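Local coordinates for protein possible glutathione S-transferase (PDB 3M8N) that probably catalyses the conjugation of glutathione to electrophilic substrates, as a dimeric glutathione S-transferase, at residues 97-102 with 137-142; 144-147 with 152-155. One frame throughout, in Å; residues are numbered along the deposited sequence.

Contact 1: residues 97-102 with 137-142; sequences MFFEQH and YAALQV
The ring of F99 crosses from helix 87-117 to helix 129-146 and reaches A139 and V142, a worked example of one large side chain filling the space between two helices, here the sole link between residues 97-102 and 137-142. From CB the chain leaves with CG anti to the backbone N (chi1 170°), a turn that carries the ring out toward the other helix, where its far atoms do the touching. CE1 lies alongside V142, 3.9 Å from its CG1. CZ enters the corner between the two partners, with V142 CB 3.8 Å away and A139 CB at 3.9 Å. The same CZ faces the backbone of the opposing helix: A139 O sits in the plane of the ring at its edge, 3.8 Å from CZ. W96, on the same helix as F99, meets the phenyl edge-to-face and also touches V142, so the valine is packed by both aromatic residues. With an alanine in place of F99, a gap would probably open beside A139 and V142, leaving A139 to its packing on A103 and L104 and V142 to W96. Since these segments meet through van der Waals contacts without a directional bond, their fit depends on shape and burial.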
loop_
_atom_site.group_PDB
_atom_site.type_symbol
_atom_site.label_atom_id
_atom_site.label_comp_id
_atom_site.label_asym_id
_atom_site.label_seq_id
_atom_site.Cartn_x
_atom_site.Cartn_y
_atom_site.Cartn_z
HETATM N N MSE A 97 3.541 -4.219 -3.938
HETATM C CA MSE A 97 2.184 -3.899 -3.486
HETATM C C MSE A 97 1.986 -2.493 -2.935
HETATM O O MSE A 97 0.913 -1.921 -3.097
HETATM C CB MSE A 97 1.760 -4.882 -2.409
HETATM C CG MSE A 97 1.918 -6.254 -2.841
HETATM SE SE MSE A 97 1.280 -7.629 -1.599
HETATM C CE MSE A 97 -0.446 -7.297 -1.907
ATOM N N PHE A 98 2.983 -1.959 -2.237
ATOM C CA PHE A 98 2.940 -0.563 -1.856
ATOM C C PHE A 98 2.997 0.336 -3.072
ATOM O O PHE A 98 2.277 1.304 -3.114
ATOM C CB PHE A 98 3.997 -0.214 -0.816
ATOM C CG PHE A 98 3.613 -0.654 0.577
ATOM C CD1 PHE A 98 2.491 -0.136 1.183
ATOM C CD2 PHE A 98 4.325 -1.651 1.244
ATOM C CE1 PHE A 98 2.105 -0.530 2.488
ATOM C CE2 PHE A 98 3.915 -2.100 2.509
ATOM C CZ PHE A 98 2.807 -1.493 3.133
ATOM N N PHE A 99 3.786 -0.042 -4.078
ATOM C CA PHE A 99 3.818 0.646 -5.353
ATOM C C PHE A 99 2.497 0.608 -5.995
ATOM O O PHE A 99 2.070 1.620 -6.451
ATOM C CB PHE A 99 4.862 0.040 -6.258
ATOM C CG PHE A 99 4.817 0.520 -7.705
ATOM C CD1 PHE A 99 5.535 1.616 -8.116
ATOM C CD2 PHE A 99 4.132 -0.207 -8.672
ATOM C CE1 PHE A 99 5.510 1.996 -9.465
ATOM C CE2 PHE A 99 4.131 0.192 -9.994
ATOM C CZ PHE A 99 4.799 1.272 -10.375
ATOM N N GLU A 100 1.826 -0.524 -6.022
ATOM C CA GLU A 100 0.476 -0.579 -6.593
ATOM C C GLU A 100 -0.444 0.363 -5.867
ATOM O O GLU A 100 -1.220 1.022 -6.477
ATOM C CB GLU A 100 -0.084 -2.001 -6.566
ATOM C CG GLU A 100 -1.422 -2.226 -7.256
ATOM C CD GLU A 100 -2.691 -2.024 -6.381
ATOM O OE1 GLU A 100 -2.629 -1.727 -5.186
ATOM O OE2 GLU A 100 -3.818 -2.119 -6.883
ATOM N N GLN A 101 -0.339 0.460 -4.560
ATOM C CA GLN A 101 -1.211 1.345 -3.736
ATOM C C GLN A 101 -1.132 2.869 -4.020
ATOM O O GLN A 101 -2.152 3.502 -4.086
ATOM C CB GLN A 101 -1.007 1.046 -2.220
ATOM C CG GLN A 101 -2.258 1.071 -1.286
ATOM C CD GLN A 101 -3.508 0.536 -1.907
ATOM O OE1 GLN A 101 -4.478 1.259 -2.038
ATOM N NE2 GLN A 101 -3.486 -0.722 -2.363
ATOM N N HIS A 102 0.061 3.438 -4.191
ATOM C CA HIS A 102 0.194 4.866 -4.536
ATOM C C HIS A 102 0.308 5.218 -6.029
ATOM O O HIS A 102 0.005 6.312 -6.379
ATOM C CB HIS A 102 1.340 5.530 -3.769
ATOM C CG HIS A 102 2.693 5.143 -4.258
ATOM N ND1 HIS A 102 3.352 5.842 -5.239
ATOM C CD2 HIS A 102 3.529 4.156 -3.873
ATOM C CE1 HIS A 102 4.517 5.267 -5.476
ATOM N NE2 HIS A 102 4.647 4.233 -4.667
ATOM N N TYR A 137 0.789 5.957 -16.908
ATOM C CA TYR A 137 1.744 5.539 -17.894
ATOM C C TYR A 137 3.126 5.545 -17.300
ATOM O O TYR A 137 3.951 4.735 -17.666
ATOM C CB TYR A 137 1.707 6.469 -19.111
ATOM C CG TYR A 137 0.670 6.126 -20.165
ATOM C CD1 TYR A 137 0.672 4.894 -20.794
ATOM C CD2 TYR A 137 -0.302 7.046 -20.523
ATOM C CE1 TYR A 137 -0.286 4.573 -21.760
ATOM C CE2 TYR A 137 -1.272 6.751 -21.503
ATOM C CZ TYR A 137 -1.252 5.514 -22.120
ATOM O OH TYR A 137 -2.201 5.198 -23.060
ATOM N N ALA A 138 3.401 6.465 -16.391
ATOM C CA ALA A 138 4.671 6.440 -15.733
ATOM C C ALA A 138 4.813 5.165 -14.889
ATOM O O ALA A 138 5.893 4.622 -14.787
ATOM C CB ALA A 138 4.830 7.650 -14.894
ATOM N N ALA A 139 3.712 4.692 -14.290
ATOM C CA ALA A 139 3.689 3.442 -13.500
ATOM C C ALA A 139 3.903 2.206 -14.398
ATOM O O ALA A 139 4.780 1.361 -14.130
ATOM C CB ALA A 139 2.395 3.322 -12.683
ATOM N N LEU A 140 3.120 2.111 -15.473
ATOM C CA LEU A 140 3.269 1.060 -16.457
ATOM C C LEU A 140 4.652 0.985 -17.010
ATOM O O LEU A 140 5.124 -0.064 -17.353
ATOM C CB LEU A 140 2.322 1.267 -17.551
ATOM C CG LEU A 140 0.902 1.069 -17.164
ATOM C CD1 LEU A 140 0.060 1.752 -18.184
ATOM C CD2 LEU A 140 0.598 -0.382 -17.143
ATOM N N GLN A 141 5.342 2.097 -17.016
ATOM C CA GLN A 141 6.705 2.134 -17.493
ATOM C C GLN A 141 7.664 1.605 -16.496
ATOM O O GLN A 141 8.630 0.959 -16.869
ATOM C CB GLN A 141 7.119 3.579 -17.844
ATOM C CG GLN A 141 8.261 3.673 -18.798
ATOM C CD GLN A 141 7.877 3.067 -20.133
ATOM O OE1 GLN A 141 6.891 3.506 -20.746
ATOM N NE2 GLN A 141 8.617 2.014 -20.563
ATOM N N VAL A 142 7.430 1.916 -15.223
ATOM C CA VAL A 142 8.206 1.321 -14.150
ATOM C C VAL A 142 8.006 -0.192 -14.249
ATOM O O VAL A 142 8.936 -0.955 -14.084
ATOM C CB VAL A 142 7.792 1.840 -12.723
ATOM C CG1 VAL A 142 8.572 1.112 -11.642
ATOM C CG2 VAL A 142 8.044 3.319 -12.587
#

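Contact 2: residues 144-147 with 152-155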
loop_
_atom_site.group_PDB
_atom_site.type_symbol
_atom_site.label_atom_id
_atom_site.label_comp_id
_atom_site.label_asym_id
_atom_site.label_seq_id
_atom_site.Cartn_x
_atom_site.Cartn_y
_atom_site.Cartn_z
ATOM N N GLU A 144 7.035 -2.039 -17.037
ATOM C CA GLU A 144 7.709 -2.452 -18.262
ATOM C C GLU A 144 9.188 -2.590 -18.028
ATOM O O GLU A 144 9.773 -3.618 -18.339
ATOM C CB GLU A 144 7.514 -1.393 -19.331
ATOM C CG GLU A 144 8.008 -1.820 -20.668
ATOM C CD GLU A 144 7.151 -2.896 -21.251
ATOM O OE1 GLU A 144 6.096 -3.171 -20.688
ATOM O OE2 GLU A 144 7.503 -3.475 -22.290
ATOM N N ASN A 145 9.802 -1.554 -17.500
ATOM C CA ASN A 145 11.234 -1.610 -17.351
ATOM C C ASN A 145 11.725 -2.795 -16.504
ATOM O O ASN A 145 12.797 -3.388 -16.771
ATOM C CB ASN A 145 11.793 -0.216 -16.989
ATOM C CG ASN A 145 12.984 -0.257 -15.996
ATOM O OD1 ASN A 145 12.789 -0.447 -14.755
ATOM N ND2 ASN A 145 14.210 -0.011 -16.508
ATOM N N HIS A 146 10.915 -3.168 -15.510
ATOM C CA HIS A 146 11.246 -4.237 -14.571
ATOM C C HIS A 146 11.039 -5.602 -15.179
ATOM O O HIS A 146 11.803 -6.519 -14.957
ATOM C CB HIS A 146 10.380 -4.090 -13.302
ATOM C CG HIS A 146 10.744 -5.051 -12.239
ATOM N ND1 HIS A 146 9.968 -6.143 -11.925
ATOM C CD2 HIS A 146 11.838 -5.122 -11.456
ATOM C CE1 HIS A 146 10.566 -6.850 -10.993
ATOM N NE2 HIS A 146 11.704 -6.256 -10.693
ATOM N N LEU A 147 9.979 -5.705 -15.960
ATOM C CA LEU A 147 9.577 -6.904 -16.581
ATOM C C LEU A 147 10.461 -7.223 -17.770
ATOM O O LEU A 147 10.263 -8.238 -18.436
ATOM C CB LEU A 147 8.122 -6.785 -17.027
ATOM C CG LEU A 147 7.127 -6.915 -15.874
ATOM C CD1 LEU A 147 5.730 -6.517 -16.328
ATOM C CD2 LEU A 147 7.126 -8.327 -15.282
ATOM N N TYR A 152 8.337 -12.137 -13.257
ATOM C CA TYR A 152 7.414 -11.802 -12.159
ATOM C C TYR A 152 7.979 -10.708 -11.324
ATOM O O TYR A 152 9.204 -10.507 -11.301
ATOM C CB TYR A 152 7.178 -13.017 -11.263
ATOM C CG TYR A 152 6.517 -14.184 -11.956
ATOM C CD1 TYR A 152 5.144 -14.222 -12.129
ATOM C CD2 TYR A 152 7.296 -15.241 -12.471
ATOM C CE1 TYR A 152 4.558 -15.283 -12.774
ATOM C CE2 TYR A 152 6.723 -16.307 -13.117
ATOM C CZ TYR A 152 5.365 -16.331 -13.267
ATOM O OH TYR A 152 4.787 -17.429 -13.891
ATOM N N PHE A 153 7.103 -10.025 -10.592
ATOM C CA PHE A 153 7.568 -8.845 -9.865
ATOM C C PHE A 153 8.501 -9.126 -8.704
ATOM O O PHE A 153 9.423 -8.376 -8.483
ATOM C CB PHE A 153 6.423 -7.891 -9.497
ATOM C CG PHE A 153 5.956 -7.080 -10.649
ATOM C CD1 PHE A 153 6.598 -5.897 -10.981
ATOM C CD2 PHE A 153 4.941 -7.519 -11.445
ATOM C CE1 PHE A 153 6.216 -5.181 -12.079
ATOM C CE2 PHE A 153 4.570 -6.821 -12.507
ATOM C CZ PHE A 153 5.196 -5.653 -12.839
ATOM N N ALA A 154 8.314 -10.213 -7.976
ATOM C CA ALA A 154 9.203 -10.479 -6.840
ATOM C C ALA A 154 9.626 -11.923 -6.827
ATOM O O ALA A 154 8.804 -12.776 -7.165
ATOM C CB ALA A 154 8.459 -10.124 -5.491
ATOM N N ALA A 155 10.877 -12.198 -6.406
ATOM C CA ALA A 155 11.305 -13.555 -6.036
ATOM C C ALA A 155 11.332 -14.595 -7.188
ATOM O O ALA A 155 11.342 -15.818 -6.957
ATOM C CB ALA A 155 10.406 -14.085 -4.908
#
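L147 overlaps the rim of the F153 ring, its CD2 standing 4.0 Å above the ring plane. The pair belongs to the all-helical C-terminal domain of the glutathione S-transferase fold, where helix 129-146 ends and the chain turns back through a loop leading to helix 160-169. The two side chains cross at about a right angle, and the branch nearest the ring is CD1, at 3.6 Å from F153 CZ. F153 CG is anti to its carbonyl carbon (chi1 -77°), and this torsion brings the ring back against the side chains of H146 and L147.

H146 approaches from the same side of the F153 plane, but at the other end of the ring. Its imidazole is nearly parallel to the phenyl, the planes differing by 14°, yet displaced so strongly that little of one ring lies over the other, the H146 and F153 centroids being 5.4 Å apart. The closest approach is oblique: H146 ND1 lies 3.5 Å from F153 CD1. W96 touches both rings and W188 adds an edge-to-face contact to F153, while L147 packs on A184 and W188 of helix 183-193.

F153 N is hydrogen-bonded to D162 OD1, which ties the loop to the helix that follows, and H146 O bonds to N150 ND2 within the turn. The imidazole also presses on the loop backbone, where H146 CE1 comes to 3.2 Å from F153 O, obliquely to the ring.

Contacts 1 and 2 come in series along the chain and share helix 129-146, with centres about 12 Å apart on the same side of the chain's centre. Contact 1 joins the helix to the long helix 87-117; contact 2, farther out at about 17 Å from the centre of the chain, folds the following loop back on its C-terminal end. W96 of helix 87-117 links them, since it touches F99 and V142 in the first and H146 and F153 in the second. Both thus assemble the helical C-terminal domain, and V142 and N145 also pack on S52 and P51 of the second subunit, so this helix contributes to the dimer as well.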